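Local coordinates for protein alginate lyase AlgAT5 (Defluviitalea, PDB 5ZQI) that probably depolymerises alginate by beta-elimination, as a polysaccharide lyase of family 7 with a beta-sandwich fold, at residues 183-188 with 193-198; 171-176 with 230-235; 68-71 with 75-78; 202-207 with 261-266. All blocks are in the same frame, centred on the assembly; numbering follows the deposited sequence.

Overall arrangement
From the N terminus, contact 3 closes first, turning 68-71 back on 75-78 at one margin of the larger antiparallel sheet. Contact 2 opens at 171-176; before it closes at 230-235, the chain makes the hairpin of contact 1 and starts contact 4 at 202-207. Contact 1 lies within the span of contact 2, whereas contact 4, completed at 261-266, crosses it. Contact 2 joins strand 172-179 of the larger sheet, which also holds contacts 1 and 3, to the loop linking strand 223-229 of the seven-stranded sheet, home of contact 4, with 236-239 of the larger one. Ile176 on Val207 and Leu183 on Phe205 tie contacts 2 and 1 to contact 4 across the sandwich.

Contact 1 of 4, residues 183-188 with 193-198; sequences LFVEGD and ADLDTD
Leu183 and Val185 pair antiparallel with the returning chain at Ala193 to Asp196, and backbone hydrogen bonds fix the register. Val185 N gives a nearly straight bond to Ala193 O at 2.9 Å, and Leu183 N reaches Asp196 O at 2.8 Å. Leu183 O is gripped twice, by Leu195 N at 2.8 Å and by Asp196 N at 3.0 Å; both donors approach from one face of its carbonyl plane, each tilted 23° from it. This shared acceptor marks one extra residue opposite Leu183. Phe184 and Asp194 form the non-hydrogen-bonded pair, CA atoms 4.3 Å apart.

Apolar contacts centre on Leu195. Its CD2 meets Val185 CG2 at 3.7 Å, while CB and CD1 lie against the branched end of Leu183. Val218 and Tyr220 of strand 215-220 continue this patch into the sandwich interior. On the other face, Phe184 has CG between its backbone N and carbonyl carbon (chi1 62°), which carries the ring away from 193-198 to meet His182; only CB stays close, 3.3 Å from Ala193 O, as the backbone pairing dictates.

The carboxylates have polar partners. Asp194 OD1 accepts from His182 NE2; Asp196 OD2 bonds Tyr220 OH, and Asp196 OD1 accepts from Asp198 N at 2.9 Å, from above the carboxylate plane. These features define a beta hairpin with a classic beta bulge, whose second residue, Asp196, also opens an Asx turn; the chain turns a corner at Leu195.

Contact 2 of 4, residues 171-176 with 230-235; sequences DDVIMI and KSVSGC
Val173 and Cys235 mark the nearest backbone approach, CA to CA 8.1 Å, too wide for strand pairing, and no direct hydrogen bond crosses between 171-176 and 230-235. Side chains and one water bridge the interval. Val173 CG1, anti to its backbone N (chi1 177°), points into the curve of the loop and meets Lys230 CG at 4.0 Å. The lysine chain bends at both chi2 (68°) and chi3 (83°), which brings CE back to 4.2 Å from the same Val173 CG1. This valine methyl also lies 4.3 Å from Val232 CG1, while CG2 faces Cys235 SG at 4.3 Å. Ile216 of strand 215-220 touches both Val173 and Lys230.

A water donates to Val173 O at 2.6 Å and accepts a weak bond from Lys230 NZ, which has a further weak partner in Tyr228 OH. Thr138 OG1 holds the loop through Lys230 O and Val232 N. Val173 and Ile174 both face Ile166, a classic beta bulge, and Gly234 and Cys235 both face Trp136, a G1 bulge; the contact therefore packs a bulged strand against the loop crossing from strand 223-229 of one beta-sandwich sheet to strand 236-239 of the other.

Contact 3 of 4, residues 68-71 with 75-78; sequences KLTL and DAEE
Lys68 and Glu78 carry the charged part of this contact, their side chains crossing at an angle so that the ammonium comes to the carboxylate. Lys68 NZ meets Glu78 OE1 at 2.9 Å on its syn side, 30° out of the carboxylate plane, in a salt bridge. The lysine starts with CG between backbone N and carbonyl carbon (chi1 66°) and then runs fully extended, which brings CD within 3.5 Å of Glu78 OE1. On the same face a water spans from Thr70 OG1, at 2.8 Å, to Glu78 OE2, to which it donates. Thr70 CG2 lies instead against CB and O of Ala76.

Leu71 and Glu77 run side by side, pointing the same way, with Leu71 CD1 4.1 Å from Glu77 OE1, a plain van der Waals approach; the oxygen's hydrogen-bond partner is Asn74 ND2. At their bases Leu71 N donates to Glu77 O at 2.9 Å. Three CA-H...O contacts add to this: Glu78 CA to Leu69 O at 3.1 Å, Ala76 CA to Leu71 O at 3.3 Å and Thr70 CA to Glu77 O at 3.5 Å.

Thr70 and Glu78 form an antiparallel non-hydrogen-bonded pair in a tight reversal joining strands 67-70 and 78-79 of the sandwich's larger sheet. Engaged at both carboxylate oxygens, Glu78 is probably limited in rotation, and the neighbouring ammonium would favour its ionised form.

Contact 4 of 4, residues 202-207 with 261-266; sequences GTRFTV and IYNLVV
Arg204 is where 202-207 first reaches 261-266, its side chain leaving with CG anti to the backbone N (chi1 -164°) and running extended through CD to NE, far enough to span 8.9 Å between its CA and that of Tyr262. Along this chain, CD comes first: it sits over the face of the Tyr262 ring, 4.2 Å from the centroid, as a CH-pi contact. The guanidinium follows, lying nearly flat on the ring with planes 14° apart and centres 4.0 Å apart, an off-centre cation-pi stack. NH1 lies over the same face, displaced toward the CD2 side, 3.5 Å from Tyr262 CD2.

NH2 reaches further, to Asn263. The two donors, Arg204 NH2 and Asn263 ND2, stand 3.4 Å apart and do not bond each other; both give to one water, which lies 2.7 Å from Arg204 NH2 and in the guanidinium plane. Both also bond Asp148 OD2 of the intervening strand 142-153, a shared acceptor that probably accounts for their closeness and offsets the arginine's charge. Tyr262 OH in turn bonds Lys150 NZ.

Beyond Arg204, Phe205 and Val207 are buried, Val207 packing on Ile176 of the opposite sheet. Tyr262 and Asn263 both face Asp148 in a classic beta bulge, which brings both side chains to Arg204: a cation-pi and salt-bridge cluster that reaches across strand 142-153 on the outward face of the seven-stranded sheet of a beta sandwich.

Contact 1 of 4, residues 183-188 with 193-198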
loop_
_atom_site.group_PDB
_atom_site.type_symbol
_atom_site.label_atom_id
_atom_site.label_comp_id
_atom_site.label_asym_id
_atom_site.label_seq_id
_atom_site.Cartn_x
_atom_site.Cartn_y
_atom_site.Cartn_z
ATOM N N LEU A 183 9.581 7.776 8.411
ATOM C CA LEU A 183 8.324 7.070 8.187
ATOM C C LEU A 183 7.220 7.824 8.915
ATOM O O LEU A 183 7.323 8.045 10.120
ATOM C CB LEU A 183 8.462 5.645 8.706
ATOM C CG LEU A 183 7.286 4.738 8.435
ATOM C CD1 LEU A 183 7.137 4.368 6.961
ATOM C CD2 LEU A 183 7.335 3.428 9.245
ATOM N N PHE A 184 6.165 8.211 8.186
ATOM C CA PHE A 184 5.149 9.093 8.729
ATOM C C PHE A 184 3.827 8.873 8.011
ATOM O O PHE A 184 3.751 8.178 7.000
ATOM C CB PHE A 184 5.589 10.572 8.644
ATOM C CG PHE A 184 5.814 11.083 7.251
ATOM C CD1 PHE A 184 7.038 10.945 6.648
ATOM C CD2 PHE A 184 4.797 11.719 6.556
ATOM C CE1 PHE A 184 7.260 11.416 5.363
ATOM C CE2 PHE A 184 5.005 12.191 5.258
ATOM C CZ PHE A 184 6.239 12.050 4.676
ATOM N N VAL A 185 2.768 9.422 8.592
ATOM C CA VAL A 185 1.437 9.415 7.998
ATOM C C VAL A 185 1.241 10.750 7.305
ATOM O O VAL A 185 1.431 11.814 7.929
ATOM C CB VAL A 185 0.331 9.170 9.042
ATOM C CG1 VAL A 185 -0.999 9.021 8.358
ATOM C CG2 VAL A 185 0.662 8.001 9.907
ATOM N N GLU A 186 0.878 10.697 6.018
ATOM C CA GLU A 186 0.612 11.876 5.199
ATOM C C GLU A 186 -0.878 11.984 4.893
ATOM O O GLU A 186 -1.566 10.972 4.693
ATOM C CB GLU A 186 1.403 11.802 3.887
ATOM C CG GLU A 186 1.553 13.132 3.190
ATOM C CD GLU A 186 2.234 13.030 1.821
ATOM O OE1 GLU A 186 1.642 12.401 0.898
ATOM O OE2 GLU A 186 3.334 13.565 1.660
ATOM N N GLY A 187 -1.389 13.215 4.914
ATOM C CA GLY A 187 -2.728 13.517 4.475
ATOM C C GLY A 187 -2.743 14.858 3.777
ATOM O O GLY A 187 -2.138 15.811 4.266
ATOM N N ASP A 188 -3.424 14.934 2.637
ATOM C CA ASP A 188 -3.504 16.167 1.842
ATOM C C ASP A 188 -2.104 16.698 1.540
ATOM O O ASP A 188 -1.856 17.908 1.522
ATOM C CB ASP A 188 -4.350 17.233 2.546
ATOM C CG ASP A 188 -5.799 16.816 2.683
ATOM O OD1 ASP A 188 -6.292 16.088 1.795
ATOM O OD2 ASP A 188 -6.441 17.205 3.679
ATOM N N ALA A 193 1.642 12.895 11.290
ATOM C CA ALA A 193 2.244 12.324 12.482
ATOM C C ALA A 193 3.423 11.467 12.067
ATOM O O ALA A 193 3.362 10.786 11.046
ATOM C CB ALA A 193 1.243 11.468 13.261
ATOM N N ASP A 194 4.458 11.471 12.894
ATOM C CA ASP A 194 5.580 10.567 12.730
ATOM C C ASP A 194 5.230 9.158 13.183
ATOM O O ASP A 194 4.553 8.964 14.195
ATOM C CB ASP A 194 6.766 11.082 13.553
ATOM C CG ASP A 194 7.451 12.282 12.932
ATOM O OD1 ASP A 194 7.134 12.629 11.768
ATOM O OD2 ASP A 194 8.296 12.884 13.621
ATOM N N LEU A 195 5.708 8.171 12.433
ATOM C CA LEU A 195 5.751 6.801 12.917
ATOM C C LEU A 195 7.148 6.422 13.406
ATOM O O LEU A 195 7.274 5.792 14.448
ATOM C CB LEU A 195 5.290 5.825 11.820
ATOM C CG LEU A 195 3.907 6.092 11.220
ATOM C CD1 LEU A 195 3.587 5.035 10.155
ATOM C CD2 LEU A 195 2.811 6.094 12.298
ATOM N N ASP A 196 8.195 6.812 12.681
ATOM C CA ASP A 196 9.560 6.408 12.993
ATOM C C ASP A 196 10.484 7.403 12.313
ATOM O O ASP A 196 10.493 7.485 11.083
ATOM C CB ASP A 196 9.832 4.977 12.496
ATOM C CG ASP A 196 11.090 4.370 13.067
ATOM O OD1 ASP A 196 11.984 5.124 13.514
ATOM O OD2 ASP A 196 11.200 3.112 13.061
ATOM N N THR A 197 11.288 8.125 13.082
ATOM C CA THR A 197 12.240 9.060 12.502
ATOM C C THR A 197 13.616 8.439 12.265
ATOM O O THR A 197 14.539 9.136 11.815
ATOM C CB THR A 197 12.410 10.302 13.393
ATOM O OG1 THR A 197 12.774 9.908 14.721
ATOM C CG2 THR A 197 11.123 11.117 13.434
ATOM N N ASP A 198 13.761 7.131 12.491
ATOM C CA ASP A 198 15.031 6.433 12.353
ATOM C C ASP A 198 14.786 5.073 11.701
ATOM O O ASP A 198 15.216 4.036 12.197
ATOM C CB ASP A 198 15.707 6.296 13.716
ATOM C CG ASP A 198 17.087 5.626 13.649
ATOM O OD1 ASP A 198 17.938 5.999 12.799
ATOM O OD2 ASP A 198 17.332 4.732 14.498
#

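Contact 2 of 4, residues 171-176 with 230-235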
loop_
_atom_site.group_PDB
_atom_site.type_symbol
_atom_site.label_atom_id
_atom_site.label_comp_id
_atom_site.label_asym_id
_atom_site.label_seq_id
_atom_site.Cartn_x
_atom_site.Cartn_y
_atom_site.Cartn_z
ATOM N N ASP A 171 -9.144 10.939 -4.127
ATOM C CA ASP A 171 -7.731 11.048 -3.787
ATOM C C ASP A 171 -7.461 10.255 -2.521
ATOM O O ASP A 171 -8.353 9.626 -1.944
ATOM C CB ASP A 171 -7.328 12.511 -3.641
ATOM C CG ASP A 171 -5.822 12.724 -3.714
ATOM O OD1 ASP A 171 -5.104 11.772 -4.085
ATOM O OD2 ASP A 171 -5.355 13.834 -3.380
ATOM N N ASP A 172 -6.206 10.272 -2.103
ATOM C CA ASP A 172 -5.856 9.614 -0.862
ATOM C C ASP A 172 -6.473 10.364 0.310
ATOM O O ASP A 172 -6.674 11.576 0.274
ATOM C CB ASP A 172 -4.342 9.523 -0.690
ATOM C CG ASP A 172 -3.672 10.855 -0.617
ATOM O OD1 ASP A 172 -3.517 11.517 -1.660
ATOM O OD2 ASP A 172 -3.290 11.254 0.491
ATOM N N VAL A 173 -6.792 9.614 1.347
ATOM C CA VAL A 173 -7.277 10.139 2.617
ATOM C C VAL A 173 -6.104 10.164 3.593
ATOM O O VAL A 173 -5.752 11.222 4.124
ATOM C CB VAL A 173 -8.454 9.297 3.123
ATOM C CG1 VAL A 173 -8.918 9.817 4.499
ATOM C CG2 VAL A 173 -9.656 9.351 2.166
ATOM N N ILE A 174 -5.458 9.023 3.797
ATOM C CA ILE A 174 -4.137 9.003 4.417
ATOM C C ILE A 174 -3.239 8.031 3.659
ATOM O O ILE A 174 -3.702 7.095 3.005
ATOM C CB ILE A 174 -4.154 8.635 5.922
ATOM C CG1 ILE A 174 -4.677 7.225 6.142
ATOM C CG2 ILE A 174 -4.913 9.660 6.740
ATOM C CD1 ILE A 174 -4.212 6.615 7.481
ATOM N N MET A 175 -1.926 8.263 3.771
ATOM C CA MET A 175 -0.923 7.375 3.218
ATOM C C MET A 175 0.196 7.138 4.230
ATOM O O MET A 175 0.597 8.051 4.964
ATOM C CB MET A 175 -0.303 7.916 1.912
ATOM C CG MET A 175 -1.333 8.237 0.829
ATOM S SD MET A 175 -0.666 8.444 -0.820
ATOM C CE MET A 175 0.399 9.841 -0.508
ATOM N N ILE A 176 0.683 5.902 4.263
ATOM C CA ILE A 176 1.865 5.527 5.027
ATOM C C ILE A 176 3.071 5.753 4.125
ATOM O O ILE A 176 3.244 5.053 3.132
ATOM C CB ILE A 176 1.774 4.077 5.510
ATOM C CG1 ILE A 176 0.427 3.813 6.204
ATOM C CG2 ILE A 176 2.960 3.745 6.450
ATOM C CD1 ILE A 176 0.104 4.699 7.406
ATOM N N LYS A 230 -11.821 12.763 10.689
ATOM C CA LYS A 230 -12.136 12.663 9.275
ATOM C C LYS A 230 -13.488 11.995 9.072
ATOM O O LYS A 230 -13.724 10.862 9.534
ATOM C CB LYS A 230 -11.004 11.900 8.558
ATOM C CG LYS A 230 -11.183 11.849 7.045
ATOM C CD LYS A 230 -11.026 13.206 6.419
ATOM C CE LYS A 230 -9.574 13.587 6.183
ATOM N NZ LYS A 230 -9.483 14.824 5.351
ATOM N N SER A 231 -14.358 12.684 8.363
ATOM C CA SER A 231 -15.704 12.217 8.025
ATOM C C SER A 231 -15.761 12.131 6.504
ATOM O O SER A 231 -15.907 13.157 5.838
ATOM C CB SER A 231 -16.744 13.165 8.595
ATOM O OG SER A 231 -18.058 12.820 8.164
ATOM N N VAL A 232 -15.626 10.917 5.965
ATOM C CA VAL A 232 -15.619 10.691 4.515
ATOM C C VAL A 232 -16.159 9.300 4.220
ATOM O O VAL A 232 -15.906 8.349 4.967
ATOM C CB VAL A 232 -14.200 10.898 3.944
ATOM C CG1 VAL A 232 -13.201 10.016 4.651
ATOM C CG2 VAL A 232 -14.154 10.636 2.438
ATOM N N SER A 233 -16.887 9.181 3.114
ATOM C CA SER A 233 -17.390 7.904 2.609
ATOM C C SER A 233 -16.746 7.590 1.254
ATOM O O SER A 233 -15.927 8.356 0.715
ATOM C CB SER A 233 -18.922 7.904 2.529
ATOM O OG SER A 233 -19.383 8.880 1.644
ATOM N N GLY A 234 -17.077 6.416 0.721
ATOM C CA GLY A 234 -16.417 5.934 -0.477
ATOM C C GLY A 234 -14.969 5.559 -0.266
ATOM O O GLY A 234 -14.180 5.543 -1.226
ATOM N N CYS A 235 -14.614 5.176 0.941
ATOM C CA CYS A 235 -13.243 4.804 1.253
ATOM C C CYS A 235 -12.946 3.343 0.952
ATOM O O CYS A 235 -13.820 2.478 0.997
ATOM C CB CYS A 235 -12.894 5.036 2.727
ATOM S SG CYS A 235 -12.909 6.751 3.249
HETATM O O HOH W 1 -6.935 13.416 4.760
#

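Contact 3 of 4, residues 68-71 with 75-78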
loop_
_atom_site.group_PDB
_atom_site.type_symbol
_atom_site.label_atom_id
_atom_site.label_comp_id
_atom_site.label_asym_id
_atom_site.label_seq_id
_atom_site.Cartn_x
_atom_site.Cartn_y
_atom_site.Cartn_z
ATOM N N LYS A 68 -7.682 -6.596 -5.660
ATOM C CA LYS A 68 -7.226 -6.614 -7.047
ATOM C C LYS A 68 -5.881 -5.908 -7.100
ATOM O O LYS A 68 -5.580 -5.075 -6.234
ATOM C CB LYS A 68 -8.232 -5.982 -8.003
ATOM C CG LYS A 68 -8.498 -4.537 -7.868
ATOM C CD LYS A 68 -9.387 -4.041 -9.038
ATOM C CE LYS A 68 -9.806 -2.616 -8.839
ATOM N NZ LYS A 68 -10.593 -2.137 -10.009
ATOM N N LEU A 69 -5.063 -6.267 -8.087
ATOM C CA LEU A 69 -3.692 -5.770 -8.199
ATOM C C LEU A 69 -3.549 -4.831 -9.392
ATOM O O LEU A 69 -3.990 -5.177 -10.490
ATOM C CB LEU A 69 -2.717 -6.936 -8.357
ATOM C CG LEU A 69 -1.244 -6.583 -8.560
ATOM C CD1 LEU A 69 -0.615 -6.033 -7.316
ATOM C CD2 LEU A 69 -0.488 -7.844 -9.033
ATOM N N THR A 70 -2.929 -3.663 -9.176
ATOM C CA THR A 70 -2.473 -2.804 -10.267
ATOM C C THR A 70 -0.964 -2.951 -10.439
ATOM O O THR A 70 -0.216 -2.912 -9.453
ATOM C CB THR A 70 -2.826 -1.346 -10.027
ATOM O OG1 THR A 70 -4.249 -1.241 -9.838
ATOM C CG2 THR A 70 -2.361 -0.472 -11.217
ATOM N N LEU A 71 -0.520 -3.138 -11.693
ATOM C CA LEU A 71 0.875 -3.342 -12.046
ATOM C C LEU A 71 1.560 -2.065 -12.495
ATOM O O LEU A 71 0.920 -1.066 -12.839
ATOM C CB LEU A 71 0.963 -4.356 -13.187
ATOM C CG LEU A 71 0.562 -5.799 -12.879
ATOM C CD1 LEU A 71 0.444 -6.619 -14.172
ATOM C CD2 LEU A 71 1.499 -6.466 -11.919
ATOM N N ASP A 75 0.421 -0.751 -19.309
ATOM C CA ASP A 75 -0.545 0.336 -19.162
ATOM C C ASP A 75 -1.240 0.279 -17.804
ATOM O O ASP A 75 -2.429 0.548 -17.681
ATOM C CB ASP A 75 -1.544 0.320 -20.319
ATOM C CG ASP A 75 -0.859 0.514 -21.663
ATOM O OD1 ASP A 75 0.031 1.400 -21.751
ATOM O OD2 ASP A 75 -1.187 -0.220 -22.628
ATOM N N ALA A 76 -0.471 -0.027 -16.755
ATOM C CA ALA A 76 -1.004 -0.142 -15.395
ATOM C C ALA A 76 -2.166 -1.142 -15.352
ATOM O O ALA A 76 -3.231 -0.900 -14.774
ATOM C CB ALA A 76 -1.409 1.238 -14.860
ATOM N N GLU A 77 -1.899 -2.327 -15.890
ATOM C CA GLU A 77 -2.892 -3.391 -15.953
ATOM C C GLU A 77 -3.366 -3.807 -14.569
ATOM O O GLU A 77 -2.582 -3.873 -13.614
ATOM C CB GLU A 77 -2.268 -4.608 -16.665
ATOM C CG GLU A 77 -3.129 -5.841 -16.752
ATOM C CD GLU A 77 -2.453 -6.958 -17.512
ATOM O OE1 GLU A 77 -1.294 -6.765 -17.900
ATOM O OE2 GLU A 77 -3.068 -8.010 -17.716
ATOM N N GLU A 78 -4.651 -4.128 -14.478
ATOM C CA GLU A 78 -5.229 -4.700 -13.283
ATOM C C GLU A 78 -5.380 -6.207 -13.423
ATOM O O GLU A 78 -5.856 -6.706 -14.454
ATOM C CB GLU A 78 -6.592 -4.097 -12.953
ATOM C CG GLU A 78 -6.548 -2.625 -12.607
ATOM C CD GLU A 78 -7.867 -2.090 -12.093
ATOM O OE1 GLU A 78 -8.903 -2.771 -12.253
ATOM O OE2 GLU A 78 -7.871 -0.972 -11.531
HETATM O O HOH W 2 -5.684 0.570 -11.411
#

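Contact 4 of 4, residues 202-207 with 261-266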
loop_
_atom_site.group_PDB
_atom_site.type_symbol
_atom_site.label_atom_id
_atom_site.label_comp_id
_atom_site.label_asym_id
_atom_site.label_seq_id
_atom_site.Cartn_x
_atom_site.Cartn_y
_atom_site.Cartn_z
ATOM N N GLY A 202 14.848 -2.608 5.463
ATOM C CA GLY A 202 14.884 -3.994 5.858
ATOM C C GLY A 202 14.286 -4.291 7.212
ATOM O O GLY A 202 14.210 -5.458 7.586
ATOM N N THR A 203 13.832 -3.277 7.936
ATOM C CA THR A 203 13.302 -3.457 9.278
ATOM C C THR A 203 11.810 -3.806 9.192
ATOM O O THR A 203 11.004 -3.028 8.658
ATOM C CB THR A 203 13.526 -2.197 10.117
ATOM O OG1 THR A 203 14.928 -1.871 10.165
ATOM C CG2 THR A 203 13.001 -2.435 11.555
ATOM N N ARG A 204 11.440 -4.964 9.739
ATOM C CA ARG A 204 10.045 -5.381 9.790
ATOM C C ARG A 204 9.269 -4.529 10.790
ATOM O O ARG A 204 9.740 -4.247 11.896
ATOM C CB ARG A 204 9.964 -6.873 10.175
ATOM C CG ARG A 204 8.614 -7.548 9.903
ATOM C CD ARG A 204 8.736 -9.061 9.928
ATOM N NE ARG A 204 7.440 -9.700 10.059
ATOM C CZ ARG A 204 7.253 -11.001 10.083
ATOM N NH1 ARG A 204 8.294 -11.823 9.997
ATOM N NH2 ARG A 204 6.020 -11.492 10.167
ATOM N N PHE A 205 8.075 -4.105 10.381
ATOM C CA PHE A 205 7.191 -3.359 11.270
ATOM C C PHE A 205 5.743 -3.712 10.961
ATOM O O PHE A 205 5.409 -4.189 9.863
ATOM C CB PHE A 205 7.381 -1.823 11.168
ATOM C CG PHE A 205 7.011 -1.215 9.847
ATOM C CD1 PHE A 205 7.941 -1.084 8.878
ATOM C CD2 PHE A 205 5.745 -0.678 9.597
ATOM C CE1 PHE A 205 7.635 -0.473 7.628
ATOM C CE2 PHE A 205 5.446 -0.097 8.381
ATOM C CZ PHE A 205 6.388 -0.042 7.377
ATOM N N THR A 206 4.876 -3.428 11.925
ATOM C CA THR A 206 3.441 -3.486 11.707
ATOM C C THR A 206 2.852 -2.092 11.755
ATOM O O THR A 206 3.218 -1.274 12.605
ATOM C CB THR A 206 2.746 -4.386 12.731
ATOM O OG1 THR A 206 2.819 -3.830 14.044
ATOM C CG2 THR A 206 3.401 -5.724 12.734
ATOM N N VAL A 207 1.925 -1.829 10.846
ATOM C CA VAL A 207 1.126 -0.619 10.865
ATOM C C VAL A 207 -0.335 -1.031 10.836
ATOM O O VAL A 207 -0.735 -1.896 10.048
ATOM C CB VAL A 207 1.493 0.328 9.712
ATOM C CG1 VAL A 207 1.332 -0.298 8.341
ATOM C CG2 VAL A 207 0.697 1.623 9.830
ATOM N N ILE A 261 5.670 -7.799 2.050
ATOM C CA ILE A 261 4.546 -7.908 2.987
ATOM C C ILE A 261 4.478 -9.357 3.472
ATOM O O ILE A 261 4.279 -10.287 2.678
ATOM C CB ILE A 261 3.198 -7.464 2.366
ATOM C CG1 ILE A 261 3.318 -6.011 1.909
ATOM C CG2 ILE A 261 2.051 -7.720 3.358
ATOM C CD1 ILE A 261 1.992 -5.401 1.394
ATOM N N TYR A 262 4.574 -9.534 4.785
ATOM C CA TYR A 262 4.514 -10.830 5.457
ATOM C C TYR A 262 3.107 -11.228 5.863
ATOM O O TYR A 262 2.754 -12.412 5.765
ATOM C CB TYR A 262 5.395 -10.779 6.714
ATOM C CG TYR A 262 6.865 -10.774 6.451
ATOM C CD1 TYR A 262 7.520 -9.611 6.093
ATOM C CD2 TYR A 262 7.607 -11.949 6.533
ATOM C CE1 TYR A 262 8.807 -9.647 5.787
ATOM C CE2 TYR A 262 8.944 -11.969 6.278
ATOM C CZ TYR A 262 9.529 -10.861 5.869
ATOM O OH TYR A 262 10.929 -10.840 5.636
ATOM N N ASN A 263 2.295 -10.261 6.296
ATOM C CA ASN A 263 0.926 -10.499 6.716
ATOM C C ASN A 263 0.120 -9.260 6.364
ATOM O O ASN A 263 0.637 -8.140 6.384
ATOM C CB ASN A 263 0.821 -10.795 8.234
ATOM C CG ASN A 263 1.559 -12.069 8.656
ATOM O OD1 ASN A 263 1.094 -13.199 8.444
ATOM N ND2 ASN A 263 2.725 -11.887 9.252
ATOM N N LEU A 264 -1.146 -9.470 6.050
ATOM C CA LEU A 264 -2.057 -8.434 5.574
ATOM C C LEU A 264 -3.461 -8.876 5.952
ATOM O O LEU A 264 -3.872 -9.981 5.589
ATOM C CB LEU A 264 -1.941 -8.242 4.065
ATOM C CG LEU A 264 -2.840 -7.189 3.425
ATOM C CD1 LEU A 264 -2.524 -5.816 3.957
ATOM C CD2 LEU A 264 -2.627 -7.229 1.899
ATOM N N VAL A 265 -4.187 -8.023 6.667
ATOM C CA VAL A 265 -5.565 -8.314 7.044
ATOM C C VAL A 265 -6.403 -7.046 6.986
ATOM O O VAL A 265 -5.964 -5.966 7.378
ATOM C CB VAL A 265 -5.678 -8.966 8.445
ATOM C CG1 VAL A 265 -5.298 -8.021 9.551
ATOM C CG2 VAL A 265 -7.061 -9.555 8.693
ATOM N N VAL A 266 -7.616 -7.198 6.469
ATOM C CA VAL A 266 -8.652 -6.168 6.496
ATOM C C VAL A 266 -9.865 -6.752 7.194
ATOM O O VAL A 266 -10.285 -7.875 6.879
ATOM C CB VAL A 266 -9.012 -5.685 5.084
ATOM C CG1 VAL A 266 -10.297 -4.885 5.096
ATOM C CG2 VAL A 266 -7.884 -4.834 4.526
HETATM O O HOH W 3 5.027 -13.995 9.637
#